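PDB 3F8T: predicted ATPase involved in replication control, Cdc46/Mcm family from Methanopyrus kandleri AV19, which belongs to the MCM replicative helicase family and may bind single-stranded DNA, though its own ATPase and unwinding activity is not established. Local coordinates for residues A[267-272]-A[293-298]; A[315-320]-A[361-366]; A[322-327]-A[340-345]. The protein carries 2 engineered substitutions. All blocks are in the same frame, centred on the assembly; numbering follows the deposited sequence.

Interaction 1 (A[267-272]-A[293-298])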
# COMPACT_ATOMS: atom_id res chain seq x y z
N VAL A 267 -3.93 7.33 -3.01
CA VAL A 267 -4.55 7.90 -4.20
C VAL A 267 -5.47 9.01 -3.76
O VAL A 267 -6.21 8.87 -2.77
CB VAL A 267 -5.43 6.85 -4.98
CG1 VAL A 267 -5.98 7.47 -6.27
CG2 VAL A 267 -4.62 5.60 -5.28
N TYR A 268 -5.43 10.10 -4.52
CA TYR A 268 -6.37 11.19 -4.34
C TYR A 268 -7.46 11.10 -5.38
O TYR A 268 -7.18 10.88 -6.55
CB TYR A 268 -5.65 12.54 -4.47
CG TYR A 268 -6.60 13.72 -4.46
CD1 TYR A 268 -6.89 14.41 -3.28
CD2 TYR A 268 -7.20 14.16 -5.65
CE1 TYR A 268 -7.76 15.49 -3.29
CE2 TYR A 268 -8.07 15.22 -5.66
CZ TYR A 268 -8.34 15.89 -4.49
OH TYR A 268 -9.21 16.96 -4.54
N VAL A 269 -8.71 11.24 -4.93
CA VAL A 269 -9.83 11.45 -5.85
C VAL A 269 -10.73 12.59 -5.39
O VAL A 269 -10.96 12.80 -4.18
CB VAL A 269 -10.70 10.18 -6.08
CG1 VAL A 269 -9.90 9.06 -6.77
CG2 VAL A 269 -11.36 9.66 -4.77
N ASP A 270 -11.25 13.32 -6.37
CA ASP A 270 -12.39 14.19 -6.15
C ASP A 270 -13.58 13.29 -6.45
O ASP A 270 -13.77 12.91 -7.61
CB ASP A 270 -12.32 15.36 -7.13
CG ASP A 270 -13.51 16.30 -7.04
OD1 ASP A 270 -14.59 15.93 -6.53
OD2 ASP A 270 -13.36 17.44 -7.50
N LEU A 271 -14.37 12.94 -5.44
CA LEU A 271 -15.48 11.99 -5.63
C LEU A 271 -16.45 12.43 -6.74
O LEU A 271 -17.02 11.59 -7.46
CB LEU A 271 -16.23 11.70 -4.32
CG LEU A 271 -17.11 10.44 -4.35
CD1 LEU A 271 -16.27 9.15 -4.52
CD2 LEU A 271 -17.96 10.34 -3.11
N ARG A 272 -16.63 13.74 -6.89
CA ARG A 272 -17.49 14.28 -7.94
C ARG A 272 -17.01 13.93 -9.35
O ARG A 272 -17.82 13.87 -10.27
CB ARG A 272 -17.62 15.79 -7.79
CG ARG A 272 -18.18 16.22 -6.43
CD ARG A 272 -17.98 17.71 -6.16
NE ARG A 272 -16.62 18.15 -6.47
CZ ARG A 272 -16.22 19.42 -6.37
NH1 ARG A 272 -17.07 20.36 -5.97
NH2 ARG A 272 -14.97 19.76 -6.70
N ALA A 293 -7.82 -1.82 -11.84
CA ALA A 293 -7.97 -1.33 -10.48
C ALA A 293 -8.46 0.11 -10.50
O ALA A 293 -7.91 0.93 -11.22
CB ALA A 293 -6.66 -1.40 -9.75
N GLY A 294 -9.46 0.38 -9.67
CA GLY A 294 -9.87 1.74 -9.34
C GLY A 294 -9.14 2.24 -8.10
O GLY A 294 -8.28 1.54 -7.55
N ALA A 295 -9.49 3.44 -7.66
CA ALA A 295 -8.74 4.15 -6.63
C ALA A 295 -8.55 3.39 -5.32
O ALA A 295 -7.46 3.41 -4.78
CB ALA A 295 -9.37 5.52 -6.35
N ALA A 296 -9.61 2.77 -4.80
CA ALA A 296 -9.54 2.13 -3.49
C ALA A 296 -8.55 0.95 -3.50
O ALA A 296 -7.81 0.72 -2.54
CB ALA A 296 -10.90 1.68 -3.04
N VAL A 297 -8.56 0.21 -4.61
CA VAL A 297 -7.63 -0.89 -4.86
C VAL A 297 -6.19 -0.38 -5.02
O VAL A 297 -5.25 -0.94 -4.45
CB VAL A 297 -8.10 -1.73 -6.10
CG1 VAL A 297 -7.12 -2.85 -6.43
CG2 VAL A 297 -9.48 -2.32 -5.80
N LEU A 298 -6.00 0.71 -5.77
CA LEU A 298 -4.65 1.26 -5.92
C LEU A 298 -4.12 1.87 -4.61
O LEU A 298 -2.91 2.04 -4.44
CB LEU A 298 -4.60 2.29 -7.06
CG LEU A 298 -4.85 1.73 -8.47
CD1 LEU A 298 -4.91 2.88 -9.47
CD2 LEU A 298 -3.75 0.74 -8.84
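Val267 and Ala295 bring the two backbones closest, their CA atoms 6.1 Å apart, where strand 266-270, at one edge of the five-stranded parallel sheet, passes the short helix 295-298. Gly294 stands at the N-cap of that helix, and its carbonyl O accepts the hydrogen bond of Leu298 N at 3.0 Å, closing a single turn. Val267 and Val269, two residues apart on the extended chain, face the helix with the same side of the strand. Ala295 CB fits against both: it lies 3.6 Å from Val269 CG1 and 3.9 Å from Val267 CG1. The other branch of Val267, CG2, is anti to the carbonyl carbon and reaches past Ala295 to Leu298 CB at 3.8 Å, resting also on Ala295 O. The beta-branched valines suit an extended strand, Val267 offering both methyls and Val269 its CG1, while the small alanine lets the helix come close. Ala295 also touches Leu304 of the adjacent strand, and Leu298 packs on Val124 and Arg126 of strand 118-130. No hydrogen bond crosses, so the two segments fit by apolar shape; a polar tie comes from Arg265 NE to Leu298 O, and Val267 and Val269 pair with strand 303-307 through their backbones.

Interaction 2 (A[315-320]-A[361-366])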
# COMPACT_ATOMS: atom_id res chain seq x y z
N PRO A 315 -24.31 4.25 -4.55
CA PRO A 315 -23.35 3.22 -4.97
C PRO A 315 -21.91 3.49 -4.52
O PRO A 315 -21.21 2.57 -4.09
CB PRO A 315 -23.46 3.24 -6.50
CG PRO A 315 -24.91 3.66 -6.72
CD PRO A 315 -25.06 4.76 -5.72
N HIS A 316 -21.48 4.76 -4.61
CA HIS A 316 -20.19 5.22 -4.07
C HIS A 316 -20.08 5.03 -2.55
O HIS A 316 -19.04 4.59 -2.07
CB HIS A 316 -19.96 6.68 -4.42
CG HIS A 316 -19.79 6.93 -5.89
ND1 HIS A 316 -20.81 6.75 -6.79
CD2 HIS A 316 -18.72 7.35 -6.61
CE1 HIS A 316 -20.38 7.06 -8.01
NE2 HIS A 316 -19.12 7.42 -7.92
N ARG A 317 -21.13 5.37 -1.81
CA ARG A 317 -21.14 5.13 -0.36
C ARG A 317 -21.02 3.65 0.01
O ARG A 317 -20.25 3.29 0.92
CB ARG A 317 -22.36 5.78 0.30
CG ARG A 317 -22.41 7.26 0.02
CD ARG A 317 -23.46 7.98 0.88
NE ARG A 317 -24.73 7.27 0.98
CZ ARG A 317 -25.84 7.62 0.33
NH1 ARG A 317 -25.84 8.65 -0.51
NH2 ARG A 317 -26.95 6.93 0.52
N TRP A 318 -21.78 2.79 -0.67
CA TRP A 318 -21.64 1.35 -0.48
C TRP A 318 -20.21 0.85 -0.72
O TRP A 318 -19.70 0.06 0.06
CB TRP A 318 -22.58 0.57 -1.39
CG TRP A 318 -24.03 0.80 -1.12
CD1 TRP A 318 -24.60 1.22 0.05
CD2 TRP A 318 -25.11 0.56 -2.03
NE1 TRP A 318 -25.97 1.28 -0.09
CE2 TRP A 318 -26.31 0.88 -1.35
CE3 TRP A 318 -25.18 0.12 -3.36
CZ2 TRP A 318 -27.57 0.77 -1.96
CZ3 TRP A 318 -26.41 0.02 -3.97
CH2 TRP A 318 -27.60 0.34 -3.27
N ALA A 319 -19.59 1.31 -1.80
CA ALA A 319 -18.21 0.92 -2.11
C ALA A 319 -17.29 1.36 -1.00
O ALA A 319 -16.45 0.58 -0.52
CB ALA A 319 -17.76 1.54 -3.46
N LEU A 320 -17.43 2.63 -0.59
CA LEU A 320 -16.59 3.17 0.47
C LEU A 320 -16.79 2.40 1.75
O LEU A 320 -15.83 2.09 2.45
CB LEU A 320 -16.80 4.68 0.66
CG LEU A 320 -16.28 5.56 -0.50
CD1 LEU A 320 -16.83 6.99 -0.45
CD2 LEU A 320 -14.76 5.57 -0.59
N ILE A 361 -23.79 18.37 8.34
CA ILE A 361 -23.22 17.43 7.37
C ILE A 361 -24.36 16.70 6.65
O ILE A 361 -25.10 15.94 7.27
CB ILE A 361 -22.31 16.39 8.07
CG1 ILE A 361 -21.15 17.08 8.77
CG2 ILE A 361 -21.81 15.35 7.06
CD1 ILE A 361 -20.31 16.15 9.62
N ASP A 362 -24.49 16.94 5.35
CA ASP A 362 -25.50 16.21 4.57
C ASP A 362 -24.93 14.87 4.05
O ASP A 362 -24.38 14.77 2.96
CB ASP A 362 -26.17 17.08 3.48
CG ASP A 362 -25.37 17.15 2.18
OD1 ASP A 362 -24.20 17.58 2.21
OD2 ASP A 362 -25.93 16.78 1.12
N LEU A 363 -25.05 13.86 4.91
CA LEU A 363 -24.69 12.48 4.64
C LEU A 363 -25.54 11.67 5.57
O LEU A 363 -25.81 12.11 6.70
CB LEU A 363 -23.23 12.21 4.98
CG LEU A 363 -22.07 12.47 4.03
CD1 LEU A 363 -20.77 12.10 4.75
CD2 LEU A 363 -22.19 11.69 2.72
N ASP A 364 -25.97 10.49 5.14
CA ASP A 364 -26.84 9.69 5.99
C ASP A 364 -26.13 9.20 7.24
O ASP A 364 -24.90 9.01 7.24
CB ASP A 364 -27.48 8.53 5.20
CG ASP A 364 -26.47 7.58 4.65
OD1 ASP A 364 -26.32 6.48 5.23
OD2 ASP A 364 -25.79 7.94 3.67
N GLN A 365 -26.90 8.99 8.30
CA GLN A 365 -26.39 8.59 9.61
C GLN A 365 -25.57 7.30 9.58
O GLN A 365 -24.52 7.23 10.22
CB GLN A 365 -27.53 8.49 10.63
CG GLN A 365 -28.30 9.80 10.79
CD GLN A 365 -29.59 9.67 11.61
OE1 GLN A 365 -29.67 8.89 12.56
NE2 GLN A 365 -30.59 10.46 11.24
N ASP A 366 -26.04 6.30 8.83
CA ASP A 366 -25.37 4.99 8.73
C ASP A 366 -23.97 5.13 8.12
O ASP A 366 -23.00 4.61 8.69
CB ASP A 366 -26.24 3.99 7.94
CG ASP A 366 -25.48 2.70 7.55
OD1 ASP A 366 -24.77 2.09 8.40
OD2 ASP A 366 -25.61 2.27 6.38
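The salt bridge between Arg317 and Asp364 links helix 314-326 to the capped start of helix 365-368, on the surface of the AAA+ (MCM P-loop family) domain. Asp364 occupies the N-cap, and its two carboxylate oxygens divide the work: OD1 accepts a hydrogen bond from Phe367 N in the first turn, while OD2 turns to the arginine. Its CG sits between the backbone N and the carbonyl carbon (chi1 61°), which suits a short acid folding back over the helix start. Asp364 OD2 approaches over one face of the guanidinium rather than at its edge. It lies 3.0 Å from Arg317 NE, 3.4 Å from Arg317 CZ and 3.5 Å from Arg317 NH2, and the two planar groups are inclined by 58°. None of the N-H bonds points at the oxygen, so the attraction is between charges and does not depend on a straight bond. The directed partner is Ala312 O, hydrogen-bonded to Arg317 NH1, and a bend at chi3 (-44°) lets the chain turn its head group there. Closer to the backbone, Arg317 CD rests loosely on Leu363 CD2 at 4.3 Å, the long aliphatic shaft giving the leucine an apolar neighbour. With an alanine in place of Arg317, Asp364 OD2 is likely to lose its cationic mate, Ala312 O a donor and Leu363 part of its cover. Phe367 of helix 365-368 touches both Arg317 and Leu320, extending the join beside the ion pair. Leu363 also packs on Leu309 and Leu368, while Ile361 meets Ile374 and Phe376 of strand 373-376, at the edge of the sheet; on another side of helix 314-326, Pro315, His316 and Ala319 pack against helix 276-279.

Interaction 3 (A[322-327]-A[340-345])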
# COMPACT_ATOMS: atom_id res chain seq x y z
N GLU A 322 -17.68 -0.74 2.14
CA GLU A 322 -17.03 -2.04 2.02
C GLU A 322 -15.52 -1.94 2.24
O GLU A 322 -14.94 -2.74 2.99
CB GLU A 322 -17.34 -2.71 0.67
CG GLU A 322 -16.85 -4.17 0.61
CD GLU A 322 -16.93 -4.79 -0.76
OE1 GLU A 322 -17.81 -4.39 -1.55
OE2 GLU A 322 -16.10 -5.68 -1.05
N ALA A 323 -14.89 -0.95 1.60
CA ALA A 323 -13.45 -0.73 1.77
C ALA A 323 -13.12 -0.41 3.23
O ALA A 323 -12.11 -0.88 3.76
CB ALA A 323 -12.94 0.37 0.84
N MET A 324 -13.98 0.39 3.87
CA MET A 324 -13.74 0.83 5.24
C MET A 324 -13.94 -0.28 6.26
O MET A 324 -13.12 -0.42 7.18
CB MET A 324 -14.65 2.02 5.61
CG MET A 324 -14.33 3.28 4.81
SD MET A 324 -15.72 4.45 4.83
CE MET A 324 -15.44 5.18 6.42
N ASP A 325 -15.03 -1.03 6.11
CA ASP A 325 -15.39 -2.11 7.04
C ASP A 325 -14.61 -3.40 6.81
O ASP A 325 -14.22 -4.06 7.77
CB ASP A 325 -16.88 -2.47 6.92
CG ASP A 325 -17.81 -1.38 7.40
OD1 ASP A 325 -17.33 -0.35 7.93
OD2 ASP A 325 -19.04 -1.56 7.25
N LYS A 326 -14.43 -3.77 5.54
CA LYS A 326 -13.92 -5.10 5.19
C LYS A 326 -12.56 -5.07 4.46
O LYS A 326 -11.91 -6.11 4.31
CB LYS A 326 -14.96 -5.88 4.37
CG LYS A 326 -16.32 -6.06 5.06
CD LYS A 326 -17.39 -6.50 4.07
CE LYS A 326 -18.78 -6.61 4.71
NZ LYS A 326 -18.75 -7.25 6.07
N GLY A 327 -12.13 -3.88 4.02
CA GLY A 327 -10.85 -3.76 3.31
C GLY A 327 -10.81 -4.38 1.92
O GLY A 327 -9.74 -4.77 1.42
N CYS A 340 -7.38 0.31 2.64
CA CYS A 340 -6.99 1.73 2.68
C CYS A 340 -7.58 2.43 3.91
O CYS A 340 -8.61 2.03 4.43
CB CYS A 340 -7.44 2.43 1.40
SG CYS A 340 -9.17 2.21 0.95
N ALA A 341 -6.88 3.45 4.40
CA ALA A 341 -7.42 4.30 5.46
C ALA A 341 -8.07 5.46 4.72
O ALA A 341 -7.42 6.14 3.93
CB ALA A 341 -6.27 4.78 6.36
N VAL A 342 -9.37 5.66 4.94
CA VAL A 342 -10.11 6.66 4.18
C VAL A 342 -10.01 8.04 4.86
O VAL A 342 -10.46 8.21 6.00
CB VAL A 342 -11.58 6.26 3.99
CG1 VAL A 342 -12.38 7.41 3.35
CG2 VAL A 342 -11.67 4.97 3.12
N LEU A 343 -9.40 8.97 4.14
CA LEU A 343 -9.33 10.37 4.54
C LEU A 343 -10.24 11.16 3.62
O LEU A 343 -9.87 11.49 2.50
CB LEU A 343 -7.90 10.91 4.47
CG LEU A 343 -7.78 12.44 4.75
CD1 LEU A 343 -8.36 12.82 6.11
CD2 LEU A 343 -6.36 12.83 4.65
N ALA A 344 -11.43 11.45 4.10
CA ALA A 344 -12.45 12.11 3.29
C ALA A 344 -12.56 13.57 3.71
O ALA A 344 -12.14 13.95 4.80
CB ALA A 344 -13.75 11.43 3.47
N ALA A 345 -13.09 14.39 2.80
CA ALA A 345 -13.39 15.80 3.09
C ALA A 345 -14.79 16.15 2.60
O ALA A 345 -15.22 15.74 1.51
CB ALA A 345 -12.35 16.69 2.46
O HOH W 1 -9.87 -0.33 5.18
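Met324 lays the middle of its side chain over a methyl of Val342, with Met324 CG 3.6 Å from Val342 CG2 and the two side chains crossing at about a right angle. Met324 CG stands anti to the carbonyl carbon (chi1 -66°), which brings it beside the strand, and chi3 (81°) bends the end of the chain; the side chain also touches His370 and Phe371. An unbranched, flexible residue suits this place, since it can meet a strand and a loop at once. Val342, beta-branched as strand residues often are, presents CG2 to the helix. One residue back along the helix, Ala323 CB faces Cys340 SG at 4.2 Å; both are small and weakly polar or apolar, so helix and strand can lie near each other. The contact belongs to the right-handed beta-alpha-beta crossover of the AAA+ core: helix 314-326 follows strand 303-307, and the chain returns to strand 341-346 beside it. Between them, strands 328-331 and 334-337 fall where MCM proteins carry the presensor-1 hairpin. Gly327 turns the chain toward this insertion with a positive phi of 69°, a conformation easier for glycine than for most residues. Polar atoms in the buried seam are also joined. A water lies within hydrogen-bonding distance of two carbonyls, 2.7 Å from Ala323 O and 2.8 Å from Cys340 O, and can bridge helix and strand start, though it has more acceptors around it than protons to give. His241 makes a second bridge, its NE2 bonded to Met324 O and its ND1 taking the backbone N-H of Val342.

How the interactions relate
All three contacts lie within the AAA+ (MCM P-loop family) domain, around its parallel sheet. Interaction 1 comes first along the chain, at the edge strand 266-270; interaction 3 is nested within the loop that interaction 2 closes. Interactions 2 and 3, with centres about 12 Å apart, use successive parts of helix 314-326. Interaction 1 lies about 11 Å from interaction 3 and about 16 Å from interaction 2, centre to centre, and touches both: Ala296 O meets Cys340 SG, and Leu271 CD1 meets His316 CD2. Interactions 1 and 3 set helices against the parallel sheet, and interaction 2 ties helix 314-326 to the segment leading into helix 365-368.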